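PDB 1QYD: bifunctional pinoresinol-lariciresinol reductase 1 from Thuja plicata, which catalyses the NADPH-dependent, enantioselective reduction of (-)-pinoresinol to (-)-lariciresinol and then to (+)-secoisolariciresinol in lignan biosynthesis. Local coordinates for residues A169-H174 with K181-G186; K191-D196 with Y219-M224; W236-E241 with Y308-V313. All blocks are in the same frame, centred on the assembly; numbering follows the deposited sequence.

Contact 1: A169-H174 with K181-G186; sequences AQLDGH and KVLIYG
Gln170 and Leu183 show how a glutamine can clasp a neighbouring strand end by turning its amide against the backbone of Val182 and Leu183. From CB the chain of Gln170 bends at CG (chi2 103°) and turns its amide toward Val182 and Leu183. CG of Gln170 comes within 4.4 Å of Leu183 CB, and CD lies beside the backbone where Val182 passes into Leu183. Gln170 OE1 then accepts a weak, strongly bent bond from Leu183 N at 3.3 Å, while also sitting near the carbonyl of Leu183, another acceptor that can give it nothing. Gln170 NE2 rests against a methyl, 3.4 Å from Val182 CG1.

The second polar link is cleaner: Tyr185 OH donates to Ala169 O at 2.9 Å, the oxygen lying at the ring's edge and the hydroxyl meeting it 22° out of the carbonyl plane. Leu171 flanks this bond, its CD2 lying 3.3 Å from Tyr185 OH, and its CD1 reaches Leu183 CD2 at 3.9 Å. A phenylalanine at Tyr185 would probably leave Ala169 O without this donor and weaken the tie between the two loops. The type I turn from Gln170 to Gly173 carries the chain away from the interface.

Around this pair, strand 181-182 runs parallel to strand 245-246, and Val182 packs on Ile233 of helix 229-241. Gln229 of that helix accepts a bond from Tyr185 N. Leu171 leans on Leu272 and Tyr273 of helix 272-275, which follows His271, the inferred substrate-binding residue.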
loop_
_atom_site.group_PDB
_atom_site.type_symbol
_atom_site.label_atom_id
_atom_site.label_comp_id
_atom_site.label_asym_id
_atom_site.label_seq_id
_atom_site.Cartn_x
_atom_site.Cartn_y
_atom_site.Cartn_z
ATOM N N ALA A 169 -9.108 25.254 4.155
ATOM C CA ALA A 169 -8.862 23.955 4.763
ATOM C C ALA A 169 -10.095 23.110 5.099
ATOM O O ALA A 169 -10.118 22.312 6.050
ATOM C CB ALA A 169 -8.012 24.161 6.011
ATOM N N GLN A 170 -11.128 23.195 4.241
ATOM C CA GLN A 170 -12.375 22.524 4.553
ATOM C C GLN A 170 -12.593 21.130 4.034
ATOM O O GLN A 170 -12.339 20.766 2.883
ATOM C CB GLN A 170 -13.514 23.408 4.118
ATOM C CG GLN A 170 -14.076 24.040 5.401
ATOM C CD GLN A 170 -13.708 25.486 5.679
ATOM O OE1 GLN A 170 -13.126 25.859 6.691
ATOM N NE2 GLN A 170 -14.095 26.371 4.789
ATOM N N LEU A 171 -13.120 20.391 5.008
ATOM C CA LEU A 171 -13.425 18.965 4.982
ATOM C C LEU A 171 -14.235 18.464 3.811
ATOM O O LEU A 171 -14.544 17.266 3.771
ATOM C CB LEU A 171 -14.218 18.512 6.248
ATOM C CG LEU A 171 -13.785 18.649 7.714
ATOM C CD1 LEU A 171 -14.751 17.905 8.601
ATOM C CD2 LEU A 171 -12.423 18.041 7.919
ATOM N N ASP A 172 -14.627 19.385 2.915
ATOM C CA ASP A 172 -15.508 19.081 1.795
ATOM C C ASP A 172 -14.823 18.923 0.454
ATOM O O ASP A 172 -15.407 18.383 -0.495
ATOM C CB ASP A 172 -16.624 20.158 1.676
ATOM C CG ASP A 172 -16.259 21.618 1.469
ATOM O OD1 ASP A 172 -15.109 21.971 1.238
ATOM O OD2 ASP A 172 -17.162 22.435 1.541
ATOM N N GLY A 173 -13.580 19.405 0.399
ATOM C CA GLY A 173 -12.766 19.224 -0.781
ATOM C C GLY A 173 -12.983 20.264 -1.845
ATOM O O GLY A 173 -12.346 20.164 -2.884
ATOM N N HIS A 174 -13.839 21.269 -1.659
ATOM C CA HIS A 174 -14.017 22.317 -2.648
ATOM C C HIS A 174 -12.715 23.098 -2.660
ATOM O O HIS A 174 -12.115 23.258 -1.613
ATOM C CB HIS A 174 -15.202 23.249 -2.261
ATOM C CG HIS A 174 -16.583 22.601 -2.058
ATOM N ND1 HIS A 174 -16.911 21.325 -1.787
ATOM C CD2 HIS A 174 -17.765 23.312 -2.081
ATOM C CE1 HIS A 174 -18.219 21.253 -1.644
ATOM N NE2 HIS A 174 -18.728 22.452 -1.819
ATOM N N LYS A 181 -20.266 29.755 5.893
ATOM C CA LYS A 181 -19.547 29.053 6.958
ATOM C C LYS A 181 -18.084 28.793 6.691
ATOM O O LYS A 181 -17.586 28.972 5.579
ATOM C CB LYS A 181 -20.096 27.677 7.236
ATOM C CG LYS A 181 -21.533 27.545 7.650
ATOM C CD LYS A 181 -22.028 26.250 7.011
ATOM C CE LYS A 181 -22.248 26.449 5.509
ATOM N NZ LYS A 181 -22.737 25.207 4.946
ATOM N N VAL A 182 -17.445 28.334 7.775
ATOM C CA VAL A 182 -16.091 27.819 7.786
ATOM C C VAL A 182 -16.000 26.980 9.037
ATOM O O VAL A 182 -16.362 27.432 10.124
ATOM C CB VAL A 182 -14.928 28.872 7.893
ATOM C CG1 VAL A 182 -14.503 29.304 6.495
ATOM C CG2 VAL A 182 -15.352 30.072 8.727
ATOM N N LEU A 183 -15.559 25.732 8.884
ATOM C CA LEU A 183 -15.328 24.860 10.023
ATOM C C LEU A 183 -13.906 25.165 10.513
ATOM O O LEU A 183 -12.990 25.247 9.685
ATOM C CB LEU A 183 -15.490 23.413 9.547
ATOM C CG LEU A 183 -15.886 22.248 10.504
ATOM C CD1 LEU A 183 -17.092 21.489 9.927
ATOM C CD2 LEU A 183 -14.763 21.224 10.620
ATOM N N ILE A 184 -13.703 25.464 11.822
ATOM C CA ILE A 184 -12.358 25.686 12.369
ATOM C C ILE A 184 -11.978 24.544 13.308
ATOM O O ILE A 184 -12.778 23.900 13.978
ATOM C CB ILE A 184 -12.230 27.056 13.144
ATOM C CG1 ILE A 184 -12.474 28.254 12.237
ATOM C CG2 ILE A 184 -10.806 27.211 13.665
ATOM C CD1 ILE A 184 -11.978 29.613 12.787
ATOM N N TYR A 185 -10.692 24.240 13.321
ATOM C CA TYR A 185 -10.212 23.121 14.078
ATOM C C TYR A 185 -9.711 23.627 15.411
ATOM O O TYR A 185 -8.643 24.215 15.584
ATOM C CB TYR A 185 -9.140 22.428 13.226
ATOM C CG TYR A 185 -9.751 22.027 11.876
ATOM C CD1 TYR A 185 -9.358 22.694 10.706
ATOM C CD2 TYR A 185 -10.759 21.055 11.824
ATOM C CE1 TYR A 185 -9.986 22.417 9.494
ATOM C CE2 TYR A 185 -11.376 20.759 10.622
ATOM C CZ TYR A 185 -10.995 21.452 9.473
ATOM O OH TYR A 185 -11.697 21.247 8.301
ATOM N N GLY A 186 -10.644 23.461 16.334
ATOM C CA GLY A 186 -10.417 23.763 17.732
ATOM C C GLY A 186 -10.525 25.233 18.031
ATOM O O GLY A 186 -11.600 25.807 18.233
#

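Contact 2: K191-D196 with Y219-M224; sequences KGIWVD and YIRPPM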
loop_
_atom_site.group_PDB
_atom_site.type_symbol
_atom_site.label_atom_id
_atom_site.label_comp_id
_atom_site.label_asym_id
_atom_site.label_seq_id
_atom_site.Cartn_x
_atom_site.Cartn_y
_atom_site.Cartn_z
ATOM N N LYS A 191 -0.343 27.472 14.602
ATOM C CA LYS A 191 0.325 27.952 13.414
ATOM C C LYS A 191 0.628 26.893 12.359
ATOM O O LYS A 191 0.969 25.739 12.640
ATOM C CB LYS A 191 1.597 28.636 13.880
ATOM C CG LYS A 191 1.269 29.877 14.719
ATOM C CD LYS A 191 0.824 30.993 13.817
ATOM C CE LYS A 191 0.689 32.200 14.687
ATOM N NZ LYS A 191 0.803 33.383 13.854
ATOM N N GLY A 192 0.427 27.351 11.120
ATOM C CA GLY A 192 0.665 26.589 9.903
ATOM C C GLY A 192 1.493 27.422 8.917
ATOM O O GLY A 192 1.751 28.617 9.131
ATOM N N ILE A 193 1.964 26.800 7.832
ATOM C CA ILE A 193 2.784 27.521 6.878
ATOM C C ILE A 193 2.123 27.253 5.554
ATOM O O ILE A 193 1.647 26.161 5.292
ATOM C CB ILE A 193 4.262 26.993 6.991
ATOM C CG1 ILE A 193 4.772 27.325 8.378
ATOM C CG2 ILE A 193 5.198 27.649 5.982
ATOM C CD1 ILE A 193 6.135 26.780 8.654
ATOM N N TRP A 194 2.040 28.244 4.695
ATOM C CA TRP A 194 1.246 28.124 3.503
ATOM C C TRP A 194 2.131 28.648 2.370
ATOM O O TRP A 194 2.640 29.770 2.535
ATOM C CB TRP A 194 -0.017 28.974 3.729
ATOM C CG TRP A 194 -0.846 28.762 5.011
ATOM C CD1 TRP A 194 -0.406 29.220 6.232
ATOM C CD2 TRP A 194 -2.055 28.133 5.121
ATOM N NE1 TRP A 194 -1.295 28.879 7.122
ATOM C CE2 TRP A 194 -2.286 28.238 6.499
ATOM C CE3 TRP A 194 -2.997 27.502 4.314
ATOM C CZ2 TRP A 194 -3.436 27.722 7.084
ATOM C CZ3 TRP A 194 -4.163 26.983 4.903
ATOM C CH2 TRP A 194 -4.382 27.087 6.273
ATOM N N VAL A 195 2.395 27.902 1.253
ATOM C CA VAL A 195 3.305 28.348 0.185
ATOM C C VAL A 195 2.805 28.193 -1.257
ATOM O O VAL A 195 2.255 27.185 -1.686
ATOM C CB VAL A 195 4.692 27.612 0.297
ATOM C CG1 VAL A 195 5.710 28.243 -0.643
ATOM C CG2 VAL A 195 5.312 27.808 1.677
ATOM N N ASP A 196 2.992 29.247 -2.051
ATOM C CA ASP A 196 2.570 29.240 -3.443
ATOM C C ASP A 196 3.386 28.170 -4.121
ATOM O O ASP A 196 4.586 28.018 -3.865
ATOM C CB ASP A 196 2.837 30.605 -4.080
ATOM C CG ASP A 196 2.553 30.759 -5.578
ATOM O OD1 ASP A 196 1.682 30.069 -6.122
ATOM O OD2 ASP A 196 3.210 31.599 -6.210
ATOM N N TYR A 219 13.640 23.375 4.799
ATOM C CA TYR A 219 12.303 23.812 5.190
ATOM C C TYR A 219 11.969 25.131 4.495
ATOM O O TYR A 219 12.820 26.003 4.338
ATOM C CB TYR A 219 12.230 24.020 6.702
ATOM C CG TYR A 219 12.429 22.779 7.571
ATOM C CD1 TYR A 219 11.465 21.776 7.588
ATOM C CD2 TYR A 219 13.569 22.634 8.366
ATOM C CE1 TYR A 219 11.644 20.645 8.394
ATOM C CE2 TYR A 219 13.751 21.509 9.168
ATOM C CZ TYR A 219 12.787 20.520 9.180
ATOM O OH TYR A 219 12.948 19.405 9.981
ATOM N N ILE A 220 10.763 25.307 3.962
ATOM C CA ILE A 220 10.376 26.611 3.450
ATOM C C ILE A 220 9.405 27.010 4.560
ATOM O O ILE A 220 8.424 26.310 4.879
ATOM C CB ILE A 220 9.667 26.506 2.100
ATOM C CG1 ILE A 220 10.399 25.632 1.086
ATOM C CG2 ILE A 220 9.604 27.928 1.574
ATOM C CD1 ILE A 220 9.923 25.689 -0.376
ATOM N N ARG A 221 9.819 28.101 5.234
ATOM C CA ARG A 221 9.097 28.637 6.389
ATOM C C ARG A 221 8.914 30.122 6.240
ATOM O O ARG A 221 9.433 30.842 7.095
ATOM C CB ARG A 221 9.870 28.361 7.704
ATOM C CG ARG A 221 9.477 27.066 8.354
ATOM C CD ARG A 221 10.154 26.841 9.678
ATOM N NE ARG A 221 9.584 25.626 10.249
ATOM C CZ ARG A 221 10.002 25.076 11.398
ATOM N NH1 ARG A 221 10.991 25.575 12.148
ATOM N NH2 ARG A 221 9.363 24.002 11.823
ATOM N N PRO A 222 8.250 30.675 5.198
ATOM C CA PRO A 222 8.422 32.062 4.785
ATOM C C PRO A 222 7.791 32.837 5.898
ATOM O O PRO A 222 6.676 32.513 6.306
ATOM C CB PRO A 222 7.697 32.238 3.522
ATOM C CG PRO A 222 7.425 30.831 3.100
ATOM C CD PRO A 222 7.208 30.065 4.396
ATOM N N PRO A 223 8.543 33.775 6.485
ATOM C CA PRO A 223 8.198 34.407 7.763
ATOM C C PRO A 223 6.730 34.868 7.843
ATOM O O PRO A 223 5.963 34.454 8.723
ATOM C CB PRO A 223 9.213 35.521 7.845
ATOM C CG PRO A 223 10.398 35.049 7.008
ATOM C CD PRO A 223 9.718 34.386 5.852
ATOM N N MET A 224 6.345 35.625 6.801
ATOM C CA MET A 224 5.015 36.208 6.653
ATOM C C MET A 224 3.834 35.238 6.594
ATOM O O MET A 224 2.716 35.571 7.025
ATOM C CB MET A 224 4.964 37.079 5.395
ATOM C CG MET A 224 5.676 38.403 5.618
ATOM S SD MET A 224 5.391 39.672 4.351
ATOM C CE MET A 224 3.759 40.175 4.833
#
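Ile193 and Val195 point from one side of strand 191-195 into the loop carrying Ile220, Arg221 and Pro222, a standard case of alternating strand residues burying one face against a connecting segment. The strand is the middle one of the small mixed sheet that accompanies the parallel Rossmann sheet in this NmrA-type reductase, and the loop leads into its antiparallel neighbour, strand 226-228.

Apolar contact does all the work between the two segments. Ile193 uses both branches: with CG2 opposite the backbone N and CG1 opposite the carbonyl carbon (chi1 -64°), the two diverge toward different residues. CG2 of Ile193 meets the proline ring at Pro222 CD, 3.5 Å away, and also lies 3.7 Å from Ile220 O. Two residues on, Val195 presents CG2 alone, which touches Pro222 CG at 4.0 Å and Ile220 CG2 at 4.3 Å. Pro222 is thus shared by both strand residues, its CD and CG atoms meeting their methyls.

The polar partners of these residues lie outside the two segments. The guanidinium of Arg221 bonds through NH1 to Phe284 O and through NH2 to Leu281 O, and makes cation-pi contacts with Tyr282 and Phe284; Arg221 N bonds to Glu292. On the strand, Val195 pairs through its backbone with Met159 and Ala161.

Between these two regimes lies the aliphatic stem of Arg221, extended from CG to NE (chi3 175°), and the outer methyl of Ile193 crosses it, CD1 standing 3.4 Å from Arg221 CG.

Contact 3: W236-E241 with Y308-V313; sequences WERLSE and YLERYV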
loop_
_atom_site.group_PDB
_atom_site.type_symbol
_atom_site.label_atom_id
_atom_site.label_comp_id
_atom_site.label_asym_id
_atom_site.label_seq_id
_atom_site.Cartn_x
_atom_site.Cartn_y
_atom_site.Cartn_z
ATOM N N TRP A 236 -9.140 36.314 4.016
ATOM C CA TRP A 236 -10.264 36.187 3.095
ATOM C C TRP A 236 -11.308 37.212 3.485
ATOM O O TRP A 236 -11.786 37.980 2.650
ATOM C CB TRP A 236 -10.978 34.809 3.118
ATOM C CG TRP A 236 -11.901 34.649 1.881
ATOM C CD1 TRP A 236 -11.476 35.052 0.635
ATOM C CD2 TRP A 236 -13.175 34.150 1.822
ATOM N NE1 TRP A 236 -12.450 34.822 -0.199
ATOM C CE2 TRP A 236 -13.473 34.288 0.465
ATOM C CE3 TRP A 236 -14.130 33.615 2.670
ATOM C CZ2 TRP A 236 -14.703 33.903 -0.076
ATOM C CZ3 TRP A 236 -15.371 33.230 2.138
ATOM C CH2 TRP A 236 -15.669 33.366 0.782
ATOM N N GLU A 237 -11.618 37.239 4.786
ATOM C CA GLU A 237 -12.573 38.172 5.336
ATOM C C GLU A 237 -12.164 39.557 4.922
ATOM O O GLU A 237 -12.937 40.187 4.196
ATOM C CB GLU A 237 -12.607 38.049 6.845
ATOM C CG GLU A 237 -13.609 36.977 7.198
ATOM C CD GLU A 237 -13.635 36.459 8.617
ATOM O OE1 GLU A 237 -14.278 35.435 8.780
ATOM O OE2 GLU A 237 -13.040 37.026 9.543
ATOM N N ARG A 238 -10.912 39.937 5.218
ATOM C CA ARG A 238 -10.412 41.254 4.837
ATOM C C ARG A 238 -10.512 41.528 3.331
ATOM O O ARG A 238 -10.659 42.687 2.927
ATOM C CB ARG A 238 -8.955 41.395 5.288
ATOM C CG ARG A 238 -8.346 42.758 4.994
ATOM C CD ARG A 238 -6.810 42.786 4.964
ATOM N NE ARG A 238 -6.202 42.330 3.697
ATOM C CZ ARG A 238 -6.140 43.076 2.563
ATOM N NH1 ARG A 238 -6.653 44.326 2.477
ATOM N NH2 ARG A 238 -5.503 42.579 1.496
ATOM N N LEU A 239 -10.521 40.475 2.493
ATOM C CA LEU A 239 -10.457 40.633 1.047
ATOM C C LEU A 239 -11.780 40.657 0.322
ATOM O O LEU A 239 -12.054 41.527 -0.511
ATOM C CB LEU A 239 -9.587 39.517 0.484
ATOM C CG LEU A 239 -8.132 39.757 0.108
ATOM C CD1 LEU A 239 -7.348 40.255 1.285
ATOM C CD2 LEU A 239 -7.526 38.452 -0.346
ATOM N N SER A 240 -12.590 39.653 0.642
ATOM C CA SER A 240 -13.915 39.520 0.070
ATOM C C SER A 240 -14.860 40.607 0.616
ATOM O O SER A 240 -15.836 41.036 -0.009
ATOM C CB SER A 240 -14.433 38.098 0.392
ATOM O OG SER A 240 -14.494 37.784 1.783
ATOM N N GLU A 241 -14.468 41.083 1.808
ATOM C CA GLU A 241 -15.150 42.058 2.636
ATOM C C GLU A 241 -16.415 41.409 3.153
ATOM O O GLU A 241 -17.533 41.874 2.933
ATOM C CB GLU A 241 -15.499 43.323 1.841
ATOM C CG GLU A 241 -14.292 44.060 1.302
ATOM C CD GLU A 241 -14.716 45.261 0.497
ATOM O OE1 GLU A 241 -14.592 46.368 1.007
ATOM O OE2 GLU A 241 -15.177 45.085 -0.628
ATOM N N TYR A 308 -1.753 35.848 -2.661
ATOM C CA TYR A 308 -2.282 34.602 -3.201
ATOM C C TYR A 308 -3.812 34.600 -3.129
ATOM O O TYR A 308 -4.471 34.259 -4.116
ATOM C CB TYR A 308 -1.747 33.407 -2.422
ATOM C CG TYR A 308 -2.008 32.068 -3.111
ATOM C CD1 TYR A 308 -1.055 31.577 -3.987
ATOM C CD2 TYR A 308 -3.181 31.328 -2.900
ATOM C CE1 TYR A 308 -1.247 30.379 -4.656
ATOM C CE2 TYR A 308 -3.379 30.109 -3.571
ATOM C CZ TYR A 308 -2.400 29.649 -4.450
ATOM O OH TYR A 308 -2.551 28.458 -5.136
ATOM N N LEU A 309 -4.437 34.973 -1.992
ATOM C CA LEU A 309 -5.892 35.057 -1.921
ATOM C C LEU A 309 -6.479 36.226 -2.733
ATOM O O LEU A 309 -7.600 36.127 -3.228
ATOM C CB LEU A 309 -6.291 35.092 -0.419
ATOM C CG LEU A 309 -6.233 33.706 0.280
ATOM C CD1 LEU A 309 -6.209 33.868 1.772
ATOM C CD2 LEU A 309 -7.480 32.888 -0.026
ATOM N N GLU A 310 -5.679 37.266 -3.019
ATOM C CA GLU A 310 -6.019 38.446 -3.822
ATOM C C GLU A 310 -6.254 38.087 -5.293
ATOM O O GLU A 310 -6.128 38.920 -6.195
ATOM C CB GLU A 310 -4.859 39.473 -3.658
ATOM C CG GLU A 310 -4.885 40.933 -4.148
ATOM C CD GLU A 310 -3.712 41.816 -3.649
ATOM O OE1 GLU A 310 -3.903 42.547 -2.673
ATOM O OE2 GLU A 310 -2.612 41.796 -4.222
ATOM N N ARG A 311 -6.599 36.829 -5.549
ATOM C CA ARG A 311 -6.938 36.350 -6.872
ATOM C C ARG A 311 -7.954 35.237 -6.757
ATOM O O ARG A 311 -8.487 34.781 -7.757
ATOM C CB ARG A 311 -5.742 35.762 -7.647
ATOM C CG ARG A 311 -5.079 34.511 -7.065
ATOM C CD ARG A 311 -4.112 33.848 -8.069
ATOM N NE ARG A 311 -3.025 33.093 -7.432
ATOM C CZ ARG A 311 -1.807 33.634 -7.347
ATOM N NH1 ARG A 311 -1.536 34.849 -7.825
ATOM N NH2 ARG A 311 -0.830 32.957 -6.769
ATOM N N TYR A 312 -8.185 34.715 -5.563
ATOM C CA TYR A 312 -9.214 33.720 -5.401
ATOM C C TYR A 312 -10.563 34.424 -5.368
ATOM O O TYR A 312 -11.621 33.791 -5.474
ATOM C CB TYR A 312 -8.957 32.972 -4.125
ATOM C CG TYR A 312 -8.617 31.519 -4.370
ATOM C CD1 TYR A 312 -9.631 30.632 -4.693
ATOM C CD2 TYR A 312 -7.305 31.075 -4.226
ATOM C CE1 TYR A 312 -9.341 29.279 -4.860
ATOM C CE2 TYR A 312 -6.998 29.721 -4.402
ATOM C CZ TYR A 312 -8.023 28.822 -4.714
ATOM O OH TYR A 312 -7.741 27.461 -4.852
ATOM N N VAL A 313 -10.514 35.757 -5.186
ATOM C CA VAL A 313 -11.691 36.590 -5.274
ATOM C C VAL A 313 -11.522 37.452 -6.534
ATOM O O VAL A 313 -12.233 37.164 -7.491
ATOM C CB VAL A 313 -11.866 37.422 -3.922
ATOM C CG1 VAL A 313 -11.761 36.377 -2.783
ATOM C CG2 VAL A 313 -10.853 38.505 -3.641
ATOM O OXT VAL A 313 -10.658 38.321 -6.639
#
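Leu239 and Leu309 form the close-packed part of a contact between a helix and the chain's C-terminal tail, an instance of a compact apolar patch giving way to charged side chains at its margin. One methyl of Leu239 does most of the touching: CD2 is 3.6 Å from Leu309 CB and also presses on the backbone just past it, 3.5 Å from Glu310 N, where the chain leaves its helix. With CG anti to the backbone N (chi1 -166°), Trp236 carries its indole across to the last residue and receives it at the ring's edge, Val313 CG1 lying near the ring plane, 3.1 Å from Trp236 NE1 and 3.7 Å from CD1. Ser240 OG sits over one face of the same indole and bonds to Trp236 O at 2.9 Å from well above the carbonyl plane; that oxygen also accepts from Leu239 N and Ser240 N, so three donors converge on one oxygen.

The outer side is looser. Arg238 NH2 and Glu310 OE1 stay 4.5 Å apart, beyond a salt bridge, both residues being exposed, so their attraction is probably mild. Val313, with its terminal carboxylate, is also exposed.

Deeper in, Leu309 reaches Val232 and Ile235, so the end of helix 305-309 packs against helix 229-241. Tyr308 OH bonds to Glu197 of helix 197-207, while Tyr312 OH reaches Met175 O in the loop before strand 181-182.

Overall arrangement
The three contacts follow one another along the chain, each closing before the next opens, and their centres lie about 17 to 20 Å apart. Strands 181-182 and 191-195 are successive, yet contacts 1 and 2 do not touch, their nearest atoms being about 5 Å apart. Contacts 2 and 3 meet directly: Asp196, at the N-cap position of helix 197-207, packs against Tyr308. Helix 229-241 links contacts 1 and 3, bordering the first and supplying one segment of the last. Together they join parts of the chain's later half, including its C-terminus; contact 2 holds a strand of the mixed sheet, and in contact 1 the Ala169 side chain lies about 10 Å from that of His271, a probable substrate-binding residue.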